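Local coordinates for protein steroid delta-isomerase (Pseudomonas aeruginosa, PDB 3MSO) that probably acts as a steroid delta-isomerase or a related enzyme, and has the SnoaL-like, NTF2-type fold, at residues 53-56 with 57-61; 32-35 with 36-40. One frame throughout, in Å; residues are numbered along the deposited sequence.

Contact 1 (53-56 with 57-61); sequences PVVS and MILNT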
loop_
_atom_site.group_PDB
_atom_site.type_symbol
_atom_site.label_atom_id
_atom_site.label_comp_id
_atom_site.label_asym_id
_atom_site.label_seq_id
_atom_site.Cartn_x
_atom_site.Cartn_y
_atom_site.Cartn_z
ATOM N N PRO B 53 -7.130 -14.965 20.147
ATOM C CA PRO B 53 -6.891 -13.631 20.747
ATOM C C PRO B 53 -6.547 -12.535 19.725
ATOM O O PRO B 53 -7.170 -11.470 19.758
ATOM C CB PRO B 53 -5.746 -13.885 21.741
ATOM C CG PRO B 53 -5.806 -15.349 22.021
ATOM C CD PRO B 53 -6.231 -15.981 20.743
ATOM N N VAL B 54 -5.597 -12.822 18.804
ATOM C CA VAL B 54 -5.132 -11.922 17.736
ATOM C C VAL B 54 -6.295 -11.563 16.803
ATOM O O VAL B 54 -6.530 -10.379 16.535
ATOM C CB VAL B 54 -3.959 -12.547 16.919
ATOM C CG1 VAL B 54 -3.308 -11.511 16.014
ATOM C CG2 VAL B 54 -2.922 -13.196 17.835
ATOM N N VAL B 55 -7.018 -12.602 16.326
ATOM C CA VAL B 55 -8.176 -12.505 15.424
ATOM C C VAL B 55 -9.280 -11.613 16.009
ATOM O O VAL B 55 -9.780 -10.722 15.310
ATOM C CB VAL B 55 -8.689 -13.910 15.019
ATOM C CG1 VAL B 55 -10.035 -13.835 14.310
ATOM C CG2 VAL B 55 -7.668 -14.634 14.151
ATOM N N SER B 56 -9.627 -11.833 17.296
ATOM C CA SER B 56 -10.666 -11.076 18.002
ATOM C C SER B 56 -10.302 -9.599 18.060
ATOM O O SER B 56 -11.141 -8.732 17.790
ATOM C CB SER B 56 -10.868 -11.629 19.408
ATOM O OG SER B 56 -12.018 -11.060 20.006
HETATM N N MSE B 57 -9.027 -9.330 18.326
HETATM C CA MSE B 57 -8.486 -8.000 18.450
HETATM C C MSE B 57 -8.507 -7.226 17.140
HETATM O O MSE B 57 -8.870 -6.053 17.148
HETATM C CB MSE B 57 -7.092 -8.086 19.034
HETATM C CG MSE B 57 -6.663 -6.811 19.695
HETATM SE SE MSE B 57 -4.833 -6.507 19.235
HETATM C CE MSE B 57 -5.062 -6.119 17.268
ATOM N N ILE B 58 -8.129 -7.868 16.022
ATOM C CA ILE B 58 -8.138 -7.199 14.716
ATOM C C ILE B 58 -9.584 -6.937 14.286
ATOM O O ILE B 58 -9.889 -5.817 13.853
ATOM C CB ILE B 58 -7.289 -7.944 13.640
ATOM C CG1 ILE B 58 -5.856 -8.066 14.098
ATOM C CG2 ILE B 58 -7.329 -7.228 12.294
ATOM C CD1 ILE B 58 -5.276 -9.228 13.716
ATOM N N LEU B 59 -10.485 -7.940 14.489
ATOM C CA LEU B 59 -11.903 -7.809 14.134
ATOM C C LEU B 59 -12.607 -6.732 14.941
ATOM O O LEU B 59 -13.508 -6.085 14.410
ATOM C CB LEU B 59 -12.669 -9.135 14.170
ATOM C CG LEU B 59 -12.282 -10.158 13.103
ATOM C CD1 LEU B 59 -12.839 -11.533 13.444
ATOM C CD2 LEU B 59 -12.764 -9.740 11.732
ATOM N N ASN B 60 -12.143 -6.475 16.181
ATOM C CA ASN B 60 -12.681 -5.397 17.011
ATOM C C ASN B 60 -12.177 -4.051 16.526
ATOM O O ASN B 60 -12.916 -3.071 16.568
ATOM C CB ASN B 60 -12.297 -5.580 18.467
ATOM C CG ASN B 60 -13.385 -6.210 19.286
ATOM O OD1 ASN B 60 -13.416 -7.434 19.445
ATOM N ND2 ASN B 60 -14.317 -5.394 19.800
ATOM N N THR B 61 -10.914 -4.006 16.070
ATOM C CA THR B 61 -10.265 -2.800 15.572
ATOM C C THR B 61 -10.903 -2.357 14.263
ATOM O O THR B 61 -11.264 -1.184 14.129
ATOM C CB THR B 61 -8.751 -3.018 15.459
ATOM O OG1 THR B 61 -8.256 -3.476 16.719
ATOM C CG2 THR B 61 -8.019 -1.744 15.068
#
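Val-54 overlaps Ile-58 one turn further along helix 52-65. The two side chains lie side by side and point the same way. Val-54 offers its CG1 branch, which sits 3.8 Å from CD1 of Ile-58. In Ile-58, chi1 of -59° puts CG1 beside the backbone N, and chi2 of 144° then carries CD1 to Val-54. Val-55 and Leu-59 repeat the pattern on the next stripe of the helix. There CG1 of Val-55 meets CD1 of Leu-59 at 3.7 Å, again alongside.

The backbone bonds of the helix run beside these pairs. The N-H of Ile-58 bonds to O of Val-54 at 3.0 Å. Leu-59 N reaches O of Val-55 at 3.0 Å and is the straightest of the four bonds between the segments (165° at the hydrogen). Met-57 N to Pro-53 O and Asn-60 N to Ser-56 O complete the set.

Thr-61 adds a side-chain bond to the ladder. Its OG1 donates to O of Met-57 at 2.7 Å, and its own N bonds to the same oxygen at 3.1 Å. The two donors arrive from opposite faces of the carbonyl plane, so this oxygen is gripped twice. This gives the hydroxyl hydrogen of the buried Thr-61 an acceptor within the helix.

Met-57, modelled as selenomethionine, bends at chi2 and chi3 and touches Leu-134 of helix 120-138. Val-54 and Met-57 also pack on Ala-139 and Leu-138 of the second subunit. Val-55, Ile-58 and Leu-59 instead cover Phe-40 of strand 38-41. The arrangement is i to i+4 packing on an alpha helix, here one laid against the mixed sheet of an NTF2-like fold.

Contact 2 (32-35 with 36-40); sequences RLLH and PDAVF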
loop_
_atom_site.group_PDB
_atom_site.type_symbol
_atom_site.label_atom_id
_atom_site.label_comp_id
_atom_site.label_asym_id
_atom_site.label_seq_id
_atom_site.Cartn_x
_atom_site.Cartn_y
_atom_site.Cartn_z
ATOM N N ARG B 32 -15.844 -16.319 21.784
ATOM C CA ARG B 32 -16.705 -17.488 21.938
ATOM C C ARG B 32 -16.995 -18.138 20.574
ATOM O O ARG B 32 -17.071 -19.365 20.493
ATOM C CB ARG B 32 -18.027 -17.066 22.619
ATOM C CG ARG B 32 -18.784 -18.193 23.323
ATOM C CD ARG B 32 -20.289 -18.002 23.211
ATOM N N LEU B 33 -17.154 -17.316 19.515
ATOM C CA LEU B 33 -17.473 -17.756 18.155
ATOM C C LEU B 33 -16.261 -18.254 17.389
ATOM O O LEU B 33 -16.428 -18.892 16.337
ATOM C CB LEU B 33 -18.184 -16.625 17.356
ATOM C CG LEU B 33 -19.367 -15.907 18.041
ATOM C CD1 LEU B 33 -19.929 -14.834 17.169
ATOM C CD2 LEU B 33 -20.478 -16.872 18.423
ATOM N N LEU B 34 -15.045 -17.947 17.887
ATOM C CA LEU B 34 -13.793 -18.305 17.218
ATOM C C LEU B 34 -13.204 -19.631 17.661
ATOM O O LEU B 34 -13.308 -20.002 18.841
ATOM C CB LEU B 34 -12.738 -17.212 17.418
ATOM C CG LEU B 34 -13.064 -15.820 16.936
ATOM C CD1 LEU B 34 -12.011 -14.845 17.429
ATOM C CD2 LEU B 34 -13.181 -15.772 15.428
ATOM N N HIS B 35 -12.531 -20.322 16.715
ATOM C CA HIS B 35 -11.813 -21.557 17.006
ATOM C C HIS B 35 -10.546 -21.071 17.701
ATOM O O HIS B 35 -10.048 -20.015 17.318
ATOM C CB HIS B 35 -11.452 -22.313 15.712
ATOM C CG HIS B 35 -10.813 -23.644 15.954
ATOM N ND1 HIS B 35 -9.454 -23.755 16.202
ATOM C CD2 HIS B 35 -11.367 -24.878 16.023
ATOM C CE1 HIS B 35 -9.226 -25.045 16.398
ATOM N NE2 HIS B 35 -10.348 -25.762 16.304
ATOM N N PRO B 36 -10.008 -21.755 18.735
ATOM C CA PRO B 36 -8.778 -21.253 19.382
ATOM C C PRO B 36 -7.647 -20.916 18.411
ATOM O O PRO B 36 -6.927 -19.950 18.630
ATOM C CB PRO B 36 -8.380 -22.388 20.327
ATOM C CG PRO B 36 -9.182 -23.561 19.889
ATOM C CD PRO B 36 -10.456 -23.005 19.370
ATOM N N ASP B 37 -7.536 -21.678 17.322
ATOM C CA ASP B 37 -6.507 -21.513 16.306
ATOM C C ASP B 37 -7.017 -20.812 15.060
ATOM O O ASP B 37 -6.424 -20.967 13.990
ATOM C CB ASP B 37 -5.913 -22.892 15.943
ATOM C CG ASP B 37 -5.349 -23.666 17.124
ATOM O OD1 ASP B 37 -4.749 -23.026 18.030
ATOM O OD2 ASP B 37 -5.476 -24.909 17.130
ATOM N N ALA B 38 -8.098 -20.023 15.193
ATOM C CA ALA B 38 -8.698 -19.277 14.081
ATOM C C ALA B 38 -7.669 -18.378 13.394
ATOM O O ALA B 38 -6.760 -17.859 14.035
ATOM C CB ALA B 38 -9.888 -18.455 14.560
ATOM N N VAL B 39 -7.805 -18.240 12.082
ATOM C CA VAL B 39 -6.920 -17.461 11.223
ATOM C C VAL B 39 -7.648 -16.269 10.587
ATOM O O VAL B 39 -8.795 -16.399 10.138
ATOM C CB VAL B 39 -6.296 -18.418 10.186
ATOM C CG1 VAL B 39 -6.014 -17.737 8.857
ATOM C CG2 VAL B 39 -5.043 -19.076 10.750
ATOM N N PHE B 40 -6.981 -15.097 10.582
ATOM C CA PHE B 40 -7.503 -13.894 9.948
ATOM C C PHE B 40 -6.602 -13.518 8.779
ATOM O O PHE B 40 -5.395 -13.328 8.959
ATOM C CB PHE B 40 -7.662 -12.730 10.934
ATOM C CG PHE B 40 -8.179 -11.456 10.290
ATOM C CD1 PHE B 40 -9.535 -11.278 10.051
ATOM C CD2 PHE B 40 -7.306 -10.431 9.935
ATOM C CE1 PHE B 40 -10.005 -10.110 9.460
ATOM C CE2 PHE B 40 -7.782 -9.270 9.323
ATOM C CZ PHE B 40 -9.130 -9.115 9.094
#
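Asp-37 N donates to ND1 of His-35 at 3.0 Å, and Ala-38 N donates to O of His-35 at 2.9 Å. The second bond closes a type I beta turn from His-35 to Ala-38; the first braces it from the side chain. The turn is a corner between the short strand 34-35 and strand 38-41 of the NTF2-like fold.

The side-chain bond is fairly straight, 159° at the hydrogen. Its donor is tilted only 20° from the imidazole plane. ND1 is therefore the accepting nitrogen. The link runs from the side chain of the first turn residue to the N-H of the third, as an aspartate or asparagine does in an Asx turn. CG of His-35 stands anti to its backbone N, beside the carbonyl carbon, which swings the ring alongside the turn.

Pro-36 lies over one face of that ring. Its CD makes a CH-pi contact, 3.6 Å from the centroid of the His-35 ring and offset toward the rim. The proline and the bond from Asp-37 N near the ring edge hold the imidazole from two directions. OD2 of Asp-37 is 4.2 Å from ND1 of His-35, not in contact, though its charge may still be felt by the ring.

Backbone bonds tie both arms into the fold: Leu-33 and His-35 bond to Ile-110, Pro-36 to Ala-52 and Ala-38 to Gly-51. Val-111, Asp-105 and Arg-109 also touch the His-35 side chain, while Leu-34 is buried and packs on Val-55 and Ile-110.

Across the corner, CB of Ala-38 points back toward the first arm. It lies 3.2 Å from O of His-35 and 4.2 Å from CB of Leu-34.

Contact 2 comes first in the chain, and contact 1 follows on helix 52-65. Their centres are about 10 Å apart. They meet through the strand that leaves the corner. The ring of Phe-40 receives two residues of the helix: its CE1 lies 3.6 Å from CD2 of Leu-59, and its CE2 lies 3.6 Å from CG2 of Ile-58. Closer to the turn, CG2 of Val-55 rests 3.4 Å from O of Ala-38. The corner thus feeds a strand whose face the helix covers. Relatives of this fold usually hold their ligand pocket between sheet and helices, but these contacts do not themselves identify such a site in this protein.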